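Local atomic coordinates of cryptic loci regulator 2 (Schizosaccharomyces pombe 972h-, PDB entry 5IKJ), a protein that acts upstream of histone deacetylases in the fission-yeast SHREC complex to promote transcriptional gene silencing and proper nucleosome positioning at heterochromatic loci. Residues 242-248 / 259-264; 384-389 / 491-496. All coordinates share one frame; numbering follows the deposited sequence.

How the contacts relate
Following the chain from its N terminus, contact 1 closes first: strand 247-252 turns back on strand 255-266, with ten residues between 242-248 and 259-264. The two strands are neighbours in a five-stranded antiparallel sheet, 242-246 being the turn leading into it. Contact 2 comes wholly later, the two neither nesting nor crossing, and closes a loop of 101 residues between 384-389 and 491-496 within the Clr2 family region, whose clan is SH3. The two contacts touch, their centres about 13 Å apart. Glu246 OE1 accepts a probable hydrogen bond from Lys388 N, Arg243 NH1 probably donates one to Lys388 O, and Glu246 OE2 is salt-bridged to Arg494 NH1, tying the first sheet to the second.

Contact 1 of 2, residues 242-248 / 259-264; sequences YRLGEVV and AIIVAR
Val248 and Ala259 form a hydrogen-bonded pair of an antiparallel beta hairpin, with Val247 and Ile260 as the neighbouring non-hydrogen-bonded pair. The backbone bonds run from Val248 N to Ala259 O (2.9 Å) and back from Ala259 N to Val248 O (3.2 Å). Where the strand gives way to a type II turn, Arg243 to Glu246, the pairing carries on: Ile261 N reaches Glu246 O at 2.9 Å, and Gly245 N gives its hydrogen to Ile261 O. With phi 95° and psi -4°, a side chain at Gly245 would collide with the carbonyl oxygen of Leu244.

Apolar contacts centre on Ile261. Its side chain crosses that of Val248 at about a right angle, their CG1 atoms meeting, while Leu244 CD2 meets Ile261 CG2 and rests 3.6 Å from Ala263 CA. Ile261 CB also packs 3.4 Å from Arg243 O.

Val262 and Ala263 make a classic beta bulge against His291 of the neighbouring strand 288-294.

The polar clasp belongs to Arg264. From CG to NE the chain is extended, passing Leu244, whose CG lies over one guanidinium face. NH2 is salt-bridged to Asp234; NH1, with its partner nearly in the guanidinium plane, bonds Tyr242 O at 2.8 Å.

Contact 2 of 2, residues 384-389 / 491-496; sequences RGAEKL and VLGRWY
Arg494 N donates a hydrogen bond of 3.0 Å to Glu387 OE1, meeting it from above the carboxylate plane. Glu387 ends a type II' beta turn that starts at Arg384 and links strands 377-384 and 387-390, and strand 491-494 runs at 102° to strand 387-389. The other carboxylate oxygen, OE2, takes a very short bond from Tyr496 OH, its exact length doubtful; it lies at the edge of the phenol ring, the carboxylate turned 58° from the ring plane. Glu387 CG is anti to the carbonyl carbon (chi1 -65°) and the chain stays extended beyond it, which carries both oxygens across to the second segment. With an alanine here, Tyr496 OH and Arg494 N would probably lose the carboxylate whose two oxygens they share out, and the phenol would be freer to turn.

The Arg494 side chain bends at chi3 and brings its guanidinium under Tyr496 CE1, while Arg494 CB lies over the ring face toward its rim; NH1 is salt-bridged to Glu246. Farther along, Leu389 CD1 meets Val491 CG1 tip to tip at 3.8 Å, while Leu389 CD2 packs on Arg494 CG.

Arg384 reaches over the start of the strand. Its NE makes a weak bond to Val491 O, a water that accepts from NH2 links weakly to that same oxygen, and Leu492 O sits 2.9 Å above the guanidinium plane of Arg384, over its centre.

Contact 1 of 2, residues 242-248 / 259-264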
ATOM      1  N   TYR A 242      10.680  -9.546  -4.024  1.00 49.27           N
ATOM      2  CA  TYR A 242      11.131  -9.339  -2.659  1.00 46.36           C
ATOM      3  C   TYR A 242      10.608  -8.004  -2.142  1.00 41.71           C
ATOM      4  O   TYR A 242      10.317  -7.083  -2.910  1.00 45.90           O
ATOM      5  CB  TYR A 242      12.657  -9.393  -2.583  1.00 51.41           C
ATOM      6  CG  TYR A 242      13.200 -10.773  -2.866  1.00 47.02           C
ATOM      7  CD1 TYR A 242      13.358 -11.699  -1.845  1.00 48.47           C
ATOM      8  CD2 TYR A 242      13.536 -11.160  -4.158  1.00 56.03           C
ATOM      9  CE1 TYR A 242      13.845 -12.966  -2.099  1.00 54.32           C
ATOM     10  CE2 TYR A 242      14.025 -12.426  -4.420  1.00 45.24           C
ATOM     11  CZ  TYR A 242      14.177 -13.324  -3.388  1.00 41.14           C
ATOM     12  OH  TYR A 242      14.660 -14.585  -3.647  1.00 53.00           O
ATOM     13  N   ARG A 243      10.482  -7.910  -0.821  1.00 48.96           N
ATOM     14  CA  ARG A 243       9.703  -6.852  -0.198  1.00 57.77           C
ATOM     15  C   ARG A 243      10.583  -5.957   0.663  1.00 44.84           C
ATOM     16  O   ARG A 243      11.584  -6.396   1.238  1.00 52.27           O
ATOM     17  CB  ARG A 243       8.557  -7.448   0.629  1.00 53.72           C
ATOM     18  CG  ARG A 243       7.557  -8.193  -0.241  1.00 52.04           C
ATOM     19  CD  ARG A 243       6.533  -8.980   0.552  1.00 44.44           C
ATOM     20  NE  ARG A 243       5.484  -9.493  -0.325  1.00 44.97           N
ATOM     21  CZ  ARG A 243       4.585 -10.409   0.025  1.00 52.01           C
ATOM     22  NH1 ARG A 243       4.597 -10.936   1.243  1.00 34.62           N
ATOM     23  NH2 ARG A 243       3.672 -10.805  -0.853  1.00 40.12           N
ATOM     24  N   LEU A 244      10.189  -4.689   0.735  1.00 55.46           N
ATOM     25  CA  LEU A 244      10.964  -3.680   1.442  1.00 46.50           C
ATOM     26  C   LEU A 244      11.115  -4.051   2.910  1.00 50.13           C
ATOM     27  O   LEU A 244      10.121  -4.273   3.611  1.00 54.56           O
ATOM     28  CB  LEU A 244      10.281  -2.321   1.297  1.00 43.22           C
ATOM     29  CG  LEU A 244      10.187  -1.796  -0.137  1.00 44.52           C
ATOM     30  CD1 LEU A 244       9.286  -0.572  -0.215  1.00 46.47           C
ATOM     31  CD2 LEU A 244      11.570  -1.474  -0.679  1.00 50.08           C
ATOM     32  N   GLY A 245      12.360  -4.118   3.373  1.00 50.37           N
ATOM     33  CA  GLY A 245      12.654  -4.456   4.747  1.00 48.52           C
ATOM     34  C   GLY A 245      12.951  -5.916   5.001  1.00 43.02           C
ATOM     35  O   GLY A 245      13.287  -6.272   6.138  1.00 51.04           O
ATOM     36  N   GLU A 246      12.844  -6.775   3.991  1.00 51.80           N
ATOM     37  CA  GLU A 246      13.099  -8.193   4.184  1.00 51.63           C
ATOM     38  C   GLU A 246      14.594  -8.476   4.236  1.00 60.25           C
ATOM     39  O   GLU A 246      15.403  -7.789   3.605  1.00 49.65           O
ATOM     40  CB  GLU A 246      12.469  -9.019   3.063  1.00 56.46           C
ATOM     41  CG  GLU A 246      10.954  -8.979   3.024  1.00 51.59           C
ATOM     42  CD  GLU A 246      10.370 -10.071   2.149  1.00 57.67           C
ATOM     43  OE1 GLU A 246       9.467 -10.792   2.622  1.00 51.86           O
ATOM     44  OE2 GLU A 246      10.818 -10.212   0.991  1.00 54.68           O
ATOM     45  N   VAL A 247      14.952  -9.503   4.999  1.00 52.85           N
ATOM     46  CA  VAL A 247      16.320 -10.001   5.077  1.00 51.55           C
ATOM     47  C   VAL A 247      16.453 -11.161   4.102  1.00 66.85           C
ATOM     48  O   VAL A 247      15.676 -12.123   4.161  1.00 63.14           O
ATOM     49  CB  VAL A 247      16.667 -10.432   6.513  1.00 65.74           C
ATOM     50  CG1 VAL A 247      17.998 -11.171   6.557  1.00 67.47           C
ATOM     51  CG2 VAL A 247      16.703  -9.215   7.430  1.00 49.11           C
ATOM     52  N   VAL A 248      17.432 -11.074   3.203  1.00 67.43           N
ATOM     53  CA  VAL A 248      17.571 -12.003   2.094  1.00 59.84           C
ATOM     54  C   VAL A 248      19.027 -12.447   1.996  1.00 65.38           C
ATOM     55  O   VAL A 248      19.897 -11.969   2.723  1.00 67.16           O
ATOM     56  CB  VAL A 248      17.101 -11.387   0.760  1.00 59.92           C
ATOM     57  CG1 VAL A 248      15.685 -10.836   0.892  1.00 59.25           C
ATOM     58  CG2 VAL A 248      18.060 -10.289   0.299  1.00 61.16           C
ATOM     59  N   ALA A 259      21.796  -9.539   3.416  1.00 53.91           N
ATOM     60  CA  ALA A 259      21.403  -8.195   3.025  1.00 55.27           C
ATOM     61  C   ALA A 259      19.967  -7.939   3.452  1.00 60.71           C
ATOM     62  O   ALA A 259      19.221  -8.860   3.798  1.00 55.01           O
ATOM     63  CB  ALA A 259      21.554  -7.992   1.514  1.00 56.65           C
ATOM     64  N   ILE A 260      19.588  -6.663   3.424  1.00 60.04           N
ATOM     65  CA  ILE A 260      18.220  -6.237   3.682  1.00 50.97           C
ATOM     66  C   ILE A 260      17.777  -5.359   2.522  1.00 54.67           C
ATOM     67  O   ILE A 260      18.523  -4.479   2.080  1.00 53.42           O
ATOM     68  CB  ILE A 260      18.087  -5.480   5.018  1.00 55.55           C
ATOM     69  CG1 ILE A 260      16.620  -5.127   5.281  1.00 56.65           C
ATOM     70  CG2 ILE A 260      18.942  -4.216   5.016  1.00 47.65           C
ATOM     71  CD1 ILE A 260      16.302  -4.907   6.742  1.00 54.88           C
ATOM     72  N   ILE A 261      16.570  -5.607   2.021  1.00 53.98           N
ATOM     73  CA  ILE A 261      16.019  -4.769   0.963  1.00 50.06           C
ATOM     74  C   ILE A 261      15.724  -3.391   1.548  1.00 56.98           C
ATOM     75  O   ILE A 261      14.926  -3.255   2.477  1.00 63.46           O
ATOM     76  CB  ILE A 261      14.754  -5.398   0.363  1.00 46.97           C
ATOM     77  CG1 ILE A 261      15.001  -6.853  -0.056  1.00 52.70           C
ATOM     78  CG2 ILE A 261      14.255  -4.573  -0.830  1.00 49.09           C
ATOM     79  CD1 ILE A 261      15.936  -7.031  -1.246  1.00 55.57           C
ATOM     80  N   VAL A 262      16.395  -2.367   1.022  1.00 55.33           N
ATOM     81  CA  VAL A 262      16.154  -0.985   1.422  1.00 45.97           C
ATOM     82  C   VAL A 262      15.227  -0.252   0.456  1.00 47.77           C
ATOM     83  O   VAL A 262      14.448   0.602   0.878  1.00 51.83           O
ATOM     84  CB  VAL A 262      17.500  -0.245   1.557  1.00 54.07           C
ATOM     85  CG1 VAL A 262      17.267   1.194   2.001  1.00 53.91           C
ATOM     86  CG2 VAL A 262      18.415  -0.978   2.523  1.00 46.77           C
ATOM     87  N   ALA A 263      15.306  -0.542  -0.837  1.00 51.82           N
ATOM     88  CA  ALA A 263      14.559   0.193  -1.850  1.00 41.78           C
ATOM     89  C   ALA A 263      14.415  -0.715  -3.058  1.00 38.70           C
ATOM     90  O   ALA A 263      15.051  -1.766  -3.150  1.00 42.88           O
ATOM     91  CB  ALA A 263      15.257   1.510  -2.222  1.00 48.27           C
ATOM     92  N   ARG A 264      13.560  -0.299  -3.981  1.00 41.24           N
ATOM     93  CA  ARG A 264      13.309  -1.055  -5.197  1.00 51.96           C
ATOM     94  C   ARG A 264      12.552  -0.138  -6.141  1.00 47.59           C
ATOM     95  O   ARG A 264      11.870   0.789  -5.699  1.00 50.33           O
ATOM     96  CB  ARG A 264      12.500  -2.332  -4.921  1.00 54.78           C
ATOM     97  CG  ARG A 264      11.038  -2.060  -4.623  1.00 59.71           C
ATOM     98  CD  ARG A 264      10.352  -3.231  -3.954  1.00 50.68           C
ATOM     99  NE  ARG A 264       8.950  -2.929  -3.686  1.00 55.60           N
ATOM    100  CZ  ARG A 264       8.089  -3.777  -3.134  1.00 46.82           C
ATOM    101  NH1 ARG A 264       8.478  -4.995  -2.786  1.00 48.21           N
ATOM    102  NH2 ARG A 264       6.835  -3.406  -2.929  1.00 55.93           N
TER

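Contact 2 of 2, residues 384-389 / 491-496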
ATOM      1  N   ARG A 384       7.494 -11.125   9.796  1.00 50.39           N
ATOM      2  CA  ARG A 384       7.768 -12.388  10.474  1.00 46.95           C
ATOM      3  C   ARG A 384       9.229 -12.723  10.209  1.00 50.69           C
ATOM      4  O   ARG A 384       9.568 -13.273   9.157  1.00 53.77           O
ATOM      5  CB  ARG A 384       6.847 -13.506   9.994  1.00 45.02           C
ATOM      6  CG  ARG A 384       7.071 -14.805  10.752  1.00 42.13           C
ATOM      7  CD  ARG A 384       6.376 -15.992  10.125  1.00 48.17           C
ATOM      8  NE  ARG A 384       6.599 -17.194  10.924  1.00 54.53           N
ATOM      9  CZ  ARG A 384       7.728 -17.897  10.922  1.00 51.76           C
ATOM     10  NH1 ARG A 384       8.750 -17.528  10.160  1.00 60.07           N
ATOM     11  NH2 ARG A 384       7.837 -18.973  11.689  1.00 54.09           N
ATOM     12  N   GLY A 385      10.090 -12.396  11.168  1.00 59.89           N
ATOM     13  CA  GLY A 385      11.510 -12.627  11.007  1.00 60.96           C
ATOM     14  C   GLY A 385      12.063 -11.971   9.758  1.00 50.75           C
ATOM     15  O   GLY A 385      12.118 -10.741   9.666  1.00 49.54           O
ATOM     16  N   ALA A 386      12.459 -12.787   8.782  1.00 49.34           N
ATOM     17  CA  ALA A 386      13.080 -12.278   7.565  1.00 51.92           C
ATOM     18  C   ALA A 386      12.072 -11.763   6.548  1.00 53.89           C
ATOM     19  O   ALA A 386      12.449 -10.980   5.668  1.00 53.46           O
ATOM     20  CB  ALA A 386      13.924 -13.373   6.911  1.00 47.21           C
ATOM     21  N   GLU A 387      10.809 -12.170   6.645  1.00 59.12           N
ATOM     22  CA  GLU A 387       9.834 -11.950   5.589  1.00 41.93           C
ATOM     23  C   GLU A 387       8.771 -10.944   6.012  1.00 44.96           C
ATOM     24  O   GLU A 387       8.489 -10.765   7.200  1.00 47.36           O
ATOM     25  CB  GLU A 387       9.169 -13.270   5.194  1.00 52.56           C
ATOM     26  CG  GLU A 387      10.136 -14.269   4.580  1.00 48.34           C
ATOM     27  CD  GLU A 387       9.561 -15.668   4.485  1.00 59.35           C
ATOM     28  OE1 GLU A 387       8.736 -16.035   5.348  1.00 54.52           O
ATOM     29  OE2 GLU A 387       9.936 -16.403   3.546  1.00 53.50           O
ATOM     30  N   LYS A 388       8.187 -10.288   5.013  1.00 41.72           N
ATOM     31  CA  LYS A 388       7.083  -9.359   5.199  1.00 41.39           C
ATOM     32  C   LYS A 388       5.786 -10.036   4.775  1.00 50.69           C
ATOM     33  O   LYS A 388       5.740 -10.715   3.745  1.00 48.19           O
ATOM     34  CB  LYS A 388       7.305  -8.093   4.372  1.00 42.73           C
ATOM     35  CG  LYS A 388       6.688  -6.825   4.940  1.00 41.33           C
ATOM     36  CD  LYS A 388       7.075  -5.620   4.094  1.00 45.12           C
ATOM     37  CE  LYS A 388       6.631  -4.309   4.724  1.00 46.94           C
ATOM     38  NZ  LYS A 388       7.306  -3.144   4.090  1.00 50.65           N
ATOM     39  N   LEU A 389       4.733  -9.849   5.570  1.00 44.68           N
ATOM     40  CA  LEU A 389       3.441 -10.460   5.293  1.00 45.92           C
ATOM     41  C   LEU A 389       2.351  -9.402   5.313  1.00 42.66           C
ATOM     42  O   LEU A 389       2.417  -8.428   6.067  1.00 45.00           O
ATOM     43  CB  LEU A 389       3.111 -11.568   6.300  1.00 39.40           C
ATOM     44  CG  LEU A 389       3.836 -12.894   6.068  1.00 43.77           C
ATOM     45  CD1 LEU A 389       3.655 -13.812   7.264  1.00 51.64           C
ATOM     46  CD2 LEU A 389       3.336 -13.571   4.796  1.00 47.41           C
ATOM     47  N   VAL A 491       1.660 -19.574  11.609  1.00 50.11           N
ATOM     48  CA  VAL A 491       2.133 -19.087  10.319  1.00 54.40           C
ATOM     49  C   VAL A 491       3.624 -19.376  10.222  1.00 57.50           C
ATOM     50  O   VAL A 491       4.400 -18.985  11.102  1.00 55.49           O
ATOM     51  CB  VAL A 491       1.849 -17.585  10.155  1.00 55.05           C
ATOM     52  CG1 VAL A 491       2.356 -17.089   8.807  1.00 58.82           C
ATOM     53  CG2 VAL A 491       0.360 -17.308  10.296  1.00 53.00           C
ATOM     54  N   LEU A 492       4.024 -20.062   9.154  1.00 56.86           N
ATOM     55  CA  LEU A 492       5.406 -20.497   8.991  1.00 60.12           C
ATOM     56  C   LEU A 492       6.228 -19.565   8.114  1.00 59.31           C
ATOM     57  O   LEU A 492       7.446 -19.477   8.299  1.00 57.89           O
ATOM     58  CB  LEU A 492       5.443 -21.909   8.398  1.00 54.58           C
ATOM     59  CG  LEU A 492       4.651 -22.963   9.178  1.00 60.85           C
ATOM     60  CD1 LEU A 492       4.682 -24.307   8.464  1.00 59.59           C
ATOM     61  CD2 LEU A 492       5.181 -23.106  10.599  1.00 61.28           C
ATOM     62  N   GLY A 493       5.600 -18.874   7.176  1.00 54.43           N
ATOM     63  CA  GLY A 493       6.318 -17.947   6.327  1.00 56.13           C
ATOM     64  C   GLY A 493       5.515 -17.638   5.079  1.00 59.06           C
ATOM     65  O   GLY A 493       4.350 -18.012   4.955  1.00 61.17           O
ATOM     66  N   ARG A 494       6.171 -16.937   4.162  1.00 52.33           N
ATOM     67  CA  ARG A 494       5.549 -16.604   2.892  1.00 50.72           C
ATOM     68  C   ARG A 494       5.415 -17.836   2.007  1.00 53.64           C
ATOM     69  O   ARG A 494       6.226 -18.764   2.063  1.00 55.24           O
ATOM     70  CB  ARG A 494       6.367 -15.554   2.145  1.00 59.16           C
ATOM     71  CG  ARG A 494       6.353 -14.162   2.752  1.00 57.32           C
ATOM     72  CD  ARG A 494       7.195 -13.208   1.912  1.00 53.66           C
ATOM     73  NE  ARG A 494       6.819 -13.258   0.501  1.00 53.01           N
ATOM     74  CZ  ARG A 494       7.415 -12.565  -0.463  1.00 47.77           C
ATOM     75  NH1 ARG A 494       8.424 -11.754  -0.182  1.00 56.06           N
ATOM     76  NH2 ARG A 494       6.996 -12.686  -1.713  1.00 48.97           N
ATOM     77  N   TRP A 495       4.373 -17.833   1.183  1.00 55.92           N
ATOM     78  CA  TRP A 495       4.287 -18.722   0.035  1.00 53.28           C
ATOM     79  C   TRP A 495       4.889 -18.010  -1.168  1.00 54.38           C
ATOM     80  O   TRP A 495       4.569 -16.847  -1.431  1.00 53.94           O
ATOM     81  CB  TRP A 495       2.833 -19.110  -0.243  1.00 50.13           C
ATOM     82  CG  TRP A 495       2.630 -19.919  -1.492  1.00 50.94           C
ATOM     83  CD1 TRP A 495       2.597 -21.281  -1.593  1.00 51.38           C
ATOM     84  CD2 TRP A 495       2.418 -19.415  -2.819  1.00 48.80           C
ATOM     85  NE1 TRP A 495       2.379 -21.654  -2.898  1.00 54.74           N
ATOM     86  CE2 TRP A 495       2.267 -20.528  -3.670  1.00 49.42           C
ATOM     87  CE3 TRP A 495       2.345 -18.132  -3.367  1.00 45.28           C
ATOM     88  CZ2 TRP A 495       2.047 -20.396  -5.040  1.00 52.12           C
ATOM     89  CZ3 TRP A 495       2.126 -18.003  -4.729  1.00 46.55           C
ATOM     90  CH2 TRP A 495       1.980 -19.127  -5.549  1.00 54.88           C
ATOM     91  N   TYR A 496       5.767 -18.702  -1.885  1.00 56.26           N
ATOM     92  CA  TYR A 496       6.422 -18.141  -3.055  1.00 59.23           C
ATOM     93  C   TYR A 496       5.939 -18.846  -4.316  1.00 52.33           C
ATOM     94  O   TYR A 496       5.621 -20.039  -4.301  1.00 59.96           O
ATOM     95  CB  TYR A 496       7.947 -18.258  -2.947  1.00 52.50           C
ATOM     96  CG  TYR A 496       8.551 -17.471  -1.807  1.00 43.16           C
ATOM     97  CD1 TYR A 496       8.760 -16.103  -1.915  1.00 52.38           C
ATOM     98  CD2 TYR A 496       8.923 -18.099  -0.627  1.00 47.11           C
ATOM     99  CE1 TYR A 496       9.317 -15.383  -0.876  1.00 55.45           C
ATOM    100  CE2 TYR A 496       9.479 -17.387   0.415  1.00 46.72           C
ATOM    101  CZ  TYR A 496       9.674 -16.029   0.285  1.00 44.46           C
ATOM    102  OH  TYR A 496      10.228 -15.312   1.320  1.00 48.23           O
TER
HETATM  103  O   HOH W   1       6.057 -19.511  13.986  1.00 30.00           O